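Local coordinates for TOXN (Pectobacterium atrosepticum, PDB 2XDB), which is the toxin of a type III toxin-antitoxin system, an endoribonuclease that cleaves RNA at AAA(U/G) sequences and is bound by the ToxI RNA, at residues R136-V139 / K143-G146; Q43-L48 / E155-F160. One frame throughout, in Å; residues are numbered along the deposited sequence.

Interaction 1: R136-V139 / K143-G146; sequences RNLV and KMQG. With nucleotides of chain B.
Leu138 lays its isobutyl group against the far end of Met144, with CD1 3.4 Å from the methyl CE. Its CB also lies close to CE, giving the methyl a shelf along one flank of the leucine. Met144 reaches it through a largely extended chain that turns only at its last torsion (chi3 -53°), which swings CE back towards the helix. An unbranched, flexible thioether suits this place, because it must serve two partners: SD packs beside the ribose of A5 of chain B, 3.7 Å from C1'. Leu138 CD1 approaches the base of the same nucleotide at C2, again at 3.7 Å, so leucine and methionine together form an apolar bed for A5. On its other branch, Leu138 CD2 meets the aliphatic CD of Lys143 at 4.0 Å. The amine beyond leads away from the helix, and the side chains of Leu138 and Lys143 each pack on an uracil base of the RNA. Behind, Val139 CG2 rests 4.1 Å from Met144 CB, the two side chains crossing almost perpendicularly. The backbone fixes the turn: Lys143 N donates to Leu138 O at 2.9 Å, a bond from a residue five positions further on, as often found where a helix ends. Asn137, a short amide on the RNA side, adds a weak hydrogen bond from ND2 to the phosphate oxygen OP2 of U21 of chain B (3.2 Å, 131°). The C-terminal end of helix 125-140 and the loop folding back over it thus make up part of the ToxN surface that holds its RNA.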
loop_
_atom_site.group_PDB
_atom_site.type_symbol
_atom_site.label_atom_id
_atom_site.label_comp_id
_atom_site.label_asym_id
_atom_site.label_seq_id
_atom_site.Cartn_x
_atom_site.Cartn_y
_atom_site.Cartn_z
ATOM N N ARG A 136 -10.846 7.260 1.506
ATOM C CA ARG A 136 -11.629 7.071 0.292
ATOM C C ARG A 136 -12.927 7.871 0.367
ATOM O O ARG A 136 -13.342 8.469 -0.617
ATOM C CB ARG A 136 -11.894 5.584 0.068
ATOM C CG ARG A 136 -12.836 5.232 -1.052
ATOM C CD ARG A 136 -13.033 3.704 -1.089
ATOM N NE ARG A 136 -13.891 3.287 -2.183
ATOM C CZ ARG A 136 -15.212 3.188 -2.100
ATOM N NH1 ARG A 136 -15.828 3.452 -0.960
ATOM N NH2 ARG A 136 -15.919 2.820 -3.163
ATOM N N ASN A 137 -13.557 7.905 1.536
ATOM C CA ASN A 137 -14.779 8.688 1.687
ATOM C C ASN A 137 -14.545 10.158 1.352
ATOM O O ASN A 137 -15.264 10.742 0.547
ATOM C CB ASN A 137 -15.336 8.558 3.095
ATOM C CG ASN A 137 -15.977 7.224 3.333
ATOM O OD1 ASN A 137 -16.411 6.563 2.388
ATOM N ND2 ASN A 137 -16.046 6.809 4.601
ATOM N N LEU A 138 -13.524 10.744 1.965
ATOM C CA LEU A 138 -13.162 12.118 1.675
ATOM C C LEU A 138 -12.904 12.319 0.189
ATOM O O LEU A 138 -13.312 13.335 -0.380
ATOM C CB LEU A 138 -11.950 12.540 2.497
ATOM C CG LEU A 138 -12.213 12.568 4.013
ATOM C CD1 LEU A 138 -11.020 13.072 4.794
ATOM C CD2 LEU A 138 -13.399 13.434 4.308
ATOM N N VAL A 139 -12.253 11.359 -0.459
ATOM C CA VAL A 139 -11.960 11.547 -1.872
ATOM C C VAL A 139 -13.248 11.496 -2.706
ATOM O O VAL A 139 -13.416 12.285 -3.634
ATOM C CB VAL A 139 -10.859 10.588 -2.384
ATOM C CG1 VAL A 139 -10.777 10.610 -3.890
ATOM C CG2 VAL A 139 -9.524 10.980 -1.816
ATOM N N LYS A 143 -13.307 16.128 -1.160
ATOM C CA LYS A 143 -12.691 16.896 -0.092
ATOM C C LYS A 143 -11.177 16.732 -0.017
ATOM O O LYS A 143 -10.518 17.443 0.734
ATOM C CB LYS A 143 -13.305 16.538 1.259
ATOM C CG LYS A 143 -14.626 17.224 1.581
ATOM C CD LYS A 143 -15.125 16.767 2.954
ATOM C CE LYS A 143 -16.338 17.551 3.413
ATOM N NZ LYS A 143 -17.425 17.500 2.406
ATOM N N MET A 144 -10.617 15.806 -0.783
ATOM C CA MET A 144 -9.170 15.606 -0.770
ATOM C C MET A 144 -8.599 15.348 -2.163
ATOM O O MET A 144 -9.225 14.692 -2.989
ATOM C CB MET A 144 -8.789 14.461 0.173
ATOM C CG MET A 144 -7.492 14.729 0.911
ATOM S SD MET A 144 -6.848 13.329 1.818
ATOM C CE MET A 144 -8.292 12.917 2.763
ATOM N N GLN A 145 -7.403 15.860 -2.426
ATOM C CA GLN A 145 -6.799 15.681 -3.743
ATOM C C GLN A 145 -5.383 15.132 -3.649
ATOM O O GLN A 145 -4.841 14.990 -2.562
ATOM C CB GLN A 145 -6.806 16.990 -4.540
ATOM C CG GLN A 145 -6.985 18.244 -3.700
ATOM C CD GLN A 145 -8.446 18.606 -3.518
ATOM O OE1 GLN A 145 -9.294 18.217 -4.326
ATOM N NE2 GLN A 145 -8.752 19.356 -2.457
ATOM N N GLY A 146 -4.789 14.832 -4.798
ATOM C CA GLY A 146 -3.444 14.298 -4.826
ATOM C C GLY A 146 -3.409 12.832 -4.457
ATOM O O GLY A 146 -2.355 12.296 -4.112
ATOM P P U B 21 -16.392 9.314 7.563
ATOM O OP1 U B 21 -15.210 8.684 8.217
ATOM O OP2 U B 21 -16.316 9.667 6.123
ATOM O "O5'" U B 21 -17.675 8.411 7.831
ATOM C "C5'" U B 21 -18.960 8.807 7.364
ATOM C "C4'" U B 21 -20.070 8.473 8.336
ATOM O "O4'" U B 21 -20.072 7.049 8.647
ATOM C "C3'" U B 21 -20.043 9.201 9.680
ATOM O "O3'" U B 21 -21.387 9.477 10.082
ATOM C "C2'" U B 21 -19.465 8.141 10.614
ATOM O "O2'" U B 21 -19.772 8.334 11.976
ATOM C "C1'" U B 21 -20.129 6.886 10.054
ATOM N N1 U B 21 -19.616 5.541 10.455
ATOM C C2 U B 21 -18.389 5.368 11.086
ATOM O O2 U B 21 -17.626 6.274 11.374
ATOM N N3 U B 21 -18.073 4.058 11.378
ATOM C C4 U B 21 -18.820 2.923 11.119
ATOM O O4 U B 21 -18.392 1.812 11.446
ATOM C C5 U B 21 -20.067 3.181 10.469
ATOM C C6 U B 21 -20.404 4.442 10.172
ATOM P P A B 5 -0.606 15.175 4.417
ATOM O OP1 A B 5 -0.530 14.104 5.440
ATOM O OP2 A B 5 -0.425 14.832 2.987
ATOM O "O5'" A B 5 -1.950 15.995 4.621
ATOM C "C5'" A B 5 -2.213 17.249 4.012
ATOM C "C4'" A B 5 -3.652 17.333 3.562
ATOM O "O4'" A B 5 -4.254 16.011 3.570
ATOM C "C3'" A B 5 -4.583 18.166 4.424
ATOM O "O3'" A B 5 -4.502 19.542 4.122
ATOM C "C2'" A B 5 -5.945 17.580 4.093
ATOM O "O2'" A B 5 -6.365 18.042 2.815
ATOM C "C1'" A B 5 -5.602 16.096 3.966
ATOM N N9 A B 5 -5.748 15.349 5.233
ATOM C C8 A B 5 -4.785 14.587 5.853
ATOM N N7 A B 5 -5.181 14.008 6.961
ATOM C C5 A B 5 -6.504 14.406 7.076
ATOM C C6 A B 5 -7.478 14.124 8.044
ATOM N N6 A B 5 -7.256 13.348 9.115
ATOM N N1 A B 5 -8.700 14.672 7.860
ATOM C C2 A B 5 -8.915 15.441 6.788
ATOM N N3 A B 5 -8.081 15.779 5.812
ATOM C C4 A B 5 -6.874 15.223 6.018
#

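Interaction 2: Q43-L48 / E155-F160; sequences QGHKYL and EKYRDF. With SO4 (sulfate ion), chain E; SO4 (sulfate ion), chain C.
His45 ND1 and Tyr157 OH share a hydrogen bond of 2.8 Å, nearly straight at 164°; either atom could be the donor. The hydroxyl comes in at the edge of the imidazole, close to its plane, while the two rings are steeply inclined at 74°. Tyr157 OH is also 2.7 Å from a water that accepts from Lys46 N, so the phenol reaches the strand by two routes. Beside it, Arg158 NH2 donates to Gly44 O at 3.3 Å, the carbonyl pointing almost straight at the nitrogen and lying near the guanidinium plane. The long arginine, extended from CG to NE, runs over the tyrosine, and its guanidinium has Tyr157 CE1 3.6 Å beneath one face. Gln43 and Gly44 both have positive phi, close to a type I' turn, and link strands 35-42 and 45-52 as a tight beta hairpin; glycine tolerates this backbone readily. Each sulfate probably comes from the crystallisation liquor: one accepts a bond at its O4 from Gln43 N at 2.8 Å, the other takes two weak bonds from Arg158 NH1. Further out, Tyr157 takes the uncommon first torsion between N and the carbonyl carbon (chi1 83°), directing its ring at the hairpin. A broad aromatic with a polar end suits this position, since its carbon surface packs on Tyr10 and Leu14 of helix 8-17 and on Pro91 of strand 80-91.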
loop_
_atom_site.group_PDB
_atom_site.type_symbol
_atom_site.label_atom_id
_atom_site.label_comp_id
_atom_site.label_asym_id
_atom_site.label_seq_id
_atom_site.Cartn_x
_atom_site.Cartn_y
_atom_site.Cartn_z
ATOM N N GLN A 43 -17.732 -2.125 -1.092
ATOM C CA GLN A 43 -18.438 -2.152 -2.363
ATOM C C GLN A 43 -17.914 -3.249 -3.283
ATOM O O GLN A 43 -17.885 -3.090 -4.501
ATOM C CB GLN A 43 -18.310 -0.800 -3.060
ATOM C CG GLN A 43 -19.103 0.297 -2.404
ATOM C CD GLN A 43 -20.605 0.063 -2.487
ATOM O OE1 GLN A 43 -21.397 0.912 -2.088
ATOM N NE2 GLN A 43 -21.001 -1.089 -3.014
ATOM N N GLY A 44 -17.487 -4.360 -2.698
ATOM C CA GLY A 44 -16.896 -5.421 -3.485
ATOM C C GLY A 44 -15.518 -5.120 -4.058
ATOM O O GLY A 44 -15.100 -5.769 -5.015
ATOM N N HIS A 45 -14.795 -4.157 -3.488
ATOM C CA HIS A 45 -13.409 -3.937 -3.896
ATOM C C HIS A 45 -12.419 -4.289 -2.796
ATOM O O HIS A 45 -12.707 -4.113 -1.613
ATOM C CB HIS A 45 -13.187 -2.496 -4.336
ATOM C CG HIS A 45 -14.256 -1.979 -5.240
ATOM N ND1 HIS A 45 -14.555 -2.566 -6.448
ATOM C CD2 HIS A 45 -15.104 -0.932 -5.108
ATOM C CE1 HIS A 45 -15.538 -1.899 -7.023
ATOM N NE2 HIS A 45 -15.888 -0.901 -6.232
ATOM N N LYS A 46 -11.250 -4.776 -3.200
ATOM C CA LYS A 46 -10.151 -5.030 -2.273
ATOM C C LYS A 46 -8.977 -4.124 -2.592
ATOM O O LYS A 46 -8.430 -4.171 -3.699
ATOM C CB LYS A 46 -9.724 -6.495 -2.342
ATOM C CG LYS A 46 -10.866 -7.413 -1.988
ATOM C CD LYS A 46 -10.525 -8.876 -2.053
ATOM C CE LYS A 46 -11.730 -9.652 -1.547
ATOM N NZ LYS A 46 -11.560 -11.120 -1.609
ATOM N N TYR A 47 -8.599 -3.296 -1.623
ATOM C CA TYR A 47 -7.492 -2.376 -1.805
ATOM C C TYR A 47 -6.200 -2.872 -1.179
ATOM O O TYR A 47 -6.201 -3.402 -0.069
ATOM C CB TYR A 47 -7.849 -1.016 -1.206
ATOM C CG TYR A 47 -8.640 -0.143 -2.147
ATOM C CD1 TYR A 47 -8.000 0.759 -2.988
ATOM C CD2 TYR A 47 -10.019 -0.236 -2.213
ATOM C CE1 TYR A 47 -8.710 1.545 -3.861
ATOM C CE2 TYR A 47 -10.737 0.550 -3.079
ATOM C CZ TYR A 47 -10.077 1.433 -3.905
ATOM O OH TYR A 47 -10.797 2.217 -4.773
ATOM N N LEU A 48 -5.095 -2.684 -1.888
ATOM C CA LEU A 48 -3.771 -2.855 -1.302
ATOM C C LEU A 48 -3.067 -1.512 -1.340
ATOM O O LEU A 48 -3.302 -0.712 -2.244
ATOM C CB LEU A 48 -2.939 -3.872 -2.089
ATOM C CG LEU A 48 -3.458 -5.302 -2.181
ATOM C CD1 LEU A 48 -2.425 -6.187 -2.885
ATOM C CD2 LEU A 48 -3.771 -5.834 -0.789
ATOM N N GLU A 155 -13.796 1.974 -11.536
ATOM C CA GLU A 155 -14.630 1.882 -12.724
ATOM C C GLU A 155 -14.004 1.019 -13.811
ATOM O O GLU A 155 -14.721 0.296 -14.479
ATOM C CB GLU A 155 -14.944 3.279 -13.275
ATOM C CG GLU A 155 -15.775 3.295 -14.569
ATOM C CD GLU A 155 -17.292 3.305 -14.333
ATOM O OE1 GLU A 155 -17.737 3.081 -13.185
ATOM O OE2 GLU A 155 -18.045 3.526 -15.307
ATOM N N LYS A 156 -12.682 1.077 -13.993
ATOM C CA LYS A 156 -12.043 0.334 -15.093
ATOM C C LYS A 156 -11.330 -0.969 -14.708
ATOM O O LYS A 156 -11.095 -1.820 -15.562
ATOM C CB LYS A 156 -11.038 1.205 -15.865
ATOM C CG LYS A 156 -11.488 2.608 -16.193
ATOM C CD LYS A 156 -12.789 2.626 -16.956
ATOM C CE LYS A 156 -12.625 2.153 -18.380
ATOM N NZ LYS A 156 -13.671 2.784 -19.249
ATOM N N TYR A 157 -10.961 -1.134 -13.446
ATOM C CA TYR A 157 -10.022 -2.204 -13.127
ATOM C C TYR A 157 -10.482 -3.611 -13.516
ATOM O O TYR A 157 -9.669 -4.422 -13.956
ATOM C CB TYR A 157 -9.566 -2.152 -11.676
ATOM C CG TYR A 157 -10.503 -2.787 -10.666
ATOM C CD1 TYR A 157 -10.253 -4.059 -10.152
ATOM C CD2 TYR A 157 -11.606 -2.100 -10.182
ATOM C CE1 TYR A 157 -11.094 -4.638 -9.196
ATOM C CE2 TYR A 157 -12.447 -2.673 -9.233
ATOM C CZ TYR A 157 -12.182 -3.938 -8.749
ATOM O OH TYR A 157 -13.008 -4.487 -7.801
ATOM N N ARG A 158 -11.765 -3.919 -13.374
ATOM C CA ARG A 158 -12.191 -5.266 -13.750
ATOM C C ARG A 158 -12.242 -5.496 -15.264
ATOM O O ARG A 158 -12.600 -6.578 -15.718
ATOM C CB ARG A 158 -13.494 -5.680 -13.061
ATOM C CG ARG A 158 -13.269 -6.117 -11.621
ATOM C CD ARG A 158 -14.542 -6.491 -10.889
ATOM N NE ARG A 158 -14.332 -6.462 -9.441
ATOM C CZ ARG A 158 -13.605 -7.356 -8.765
ATOM N NH1 ARG A 158 -13.013 -8.369 -9.397
ATOM N NH2 ARG A 158 -13.467 -7.234 -7.447
ATOM N N ASP A 159 -11.865 -4.486 -16.041
ATOM C CA ASP A 159 -11.798 -4.642 -17.491
ATOM C C ASP A 159 -10.407 -5.034 -17.928
ATOM O O ASP A 159 -10.148 -5.181 -19.116
ATOM C CB ASP A 159 -12.221 -3.366 -18.215
ATOM C CG ASP A 159 -13.718 -3.151 -18.170
ATOM O OD1 ASP A 159 -14.440 -4.142 -17.875
ATOM O OD2 ASP A 159 -14.164 -2.000 -18.414
ATOM N N PHE A 160 -9.518 -5.206 -16.961
ATOM C CA PHE A 160 -8.140 -5.562 -17.247
ATOM C C PHE A 160 -8.018 -6.675 -18.273
ATOM O O PHE A 160 -7.245 -6.573 -19.229
ATOM C CB PHE A 160 -7.447 -5.993 -15.975
ATOM C CG PHE A 160 -6.074 -6.512 -16.189
ATOM C CD1 PHE A 160 -5.786 -7.843 -15.967
ATOM C CD2 PHE A 160 -5.063 -5.667 -16.605
ATOM C CE1 PHE A 160 -4.511 -8.322 -16.156
ATOM C CE2 PHE A 160 -3.781 -6.141 -16.799
ATOM C CZ PHE A 160 -3.504 -7.469 -16.578
HETATM S S SO4 E . -19.382 -3.586 2.078
HETATM O O1 SO4 E . -20.694 -4.175 2.340
HETATM O O2 SO4 E . -18.924 -2.871 3.266
HETATM O O3 SO4 E . -18.433 -4.650 1.751
HETATM O O4 SO4 E . -19.485 -2.648 0.964
HETATM S S SO4 C . -11.442 -11.473 -7.492
HETATM O O1 SO4 C . -12.746 -11.424 -8.144
HETATM O O2 SO4 C . -11.579 -12.193 -6.230
HETATM O O3 SO4 C . -10.487 -12.170 -8.352
HETATM O O4 SO4 C . -10.971 -10.114 -7.234
HETATM O O HOH W 1 -11.179 -5.695 -6.296
#

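Overall arrangement
From the N terminus, the chain runs through strand 3-6, helix 8-17 and strand 35-42 before the turn and strand of 43-48, then the remaining strands and the helices 109-123 and 125-140, before returning at 155-160, where interaction 2 closes a loop of more than a hundred residues. Interaction 1 closes a far shorter one, between 136-139 and 143-146, and is nested wholly inside the first. Their centres lie 18 Å apart, but they touch where Arg136 packs on Gln43. Glu154, on helix 150-156, joins them further: it forms a salt bridge with Arg136 and a hydrogen bond with Tyr47. The sheet, the RNA-facing helix end and the C-terminal helix are thereby tied together.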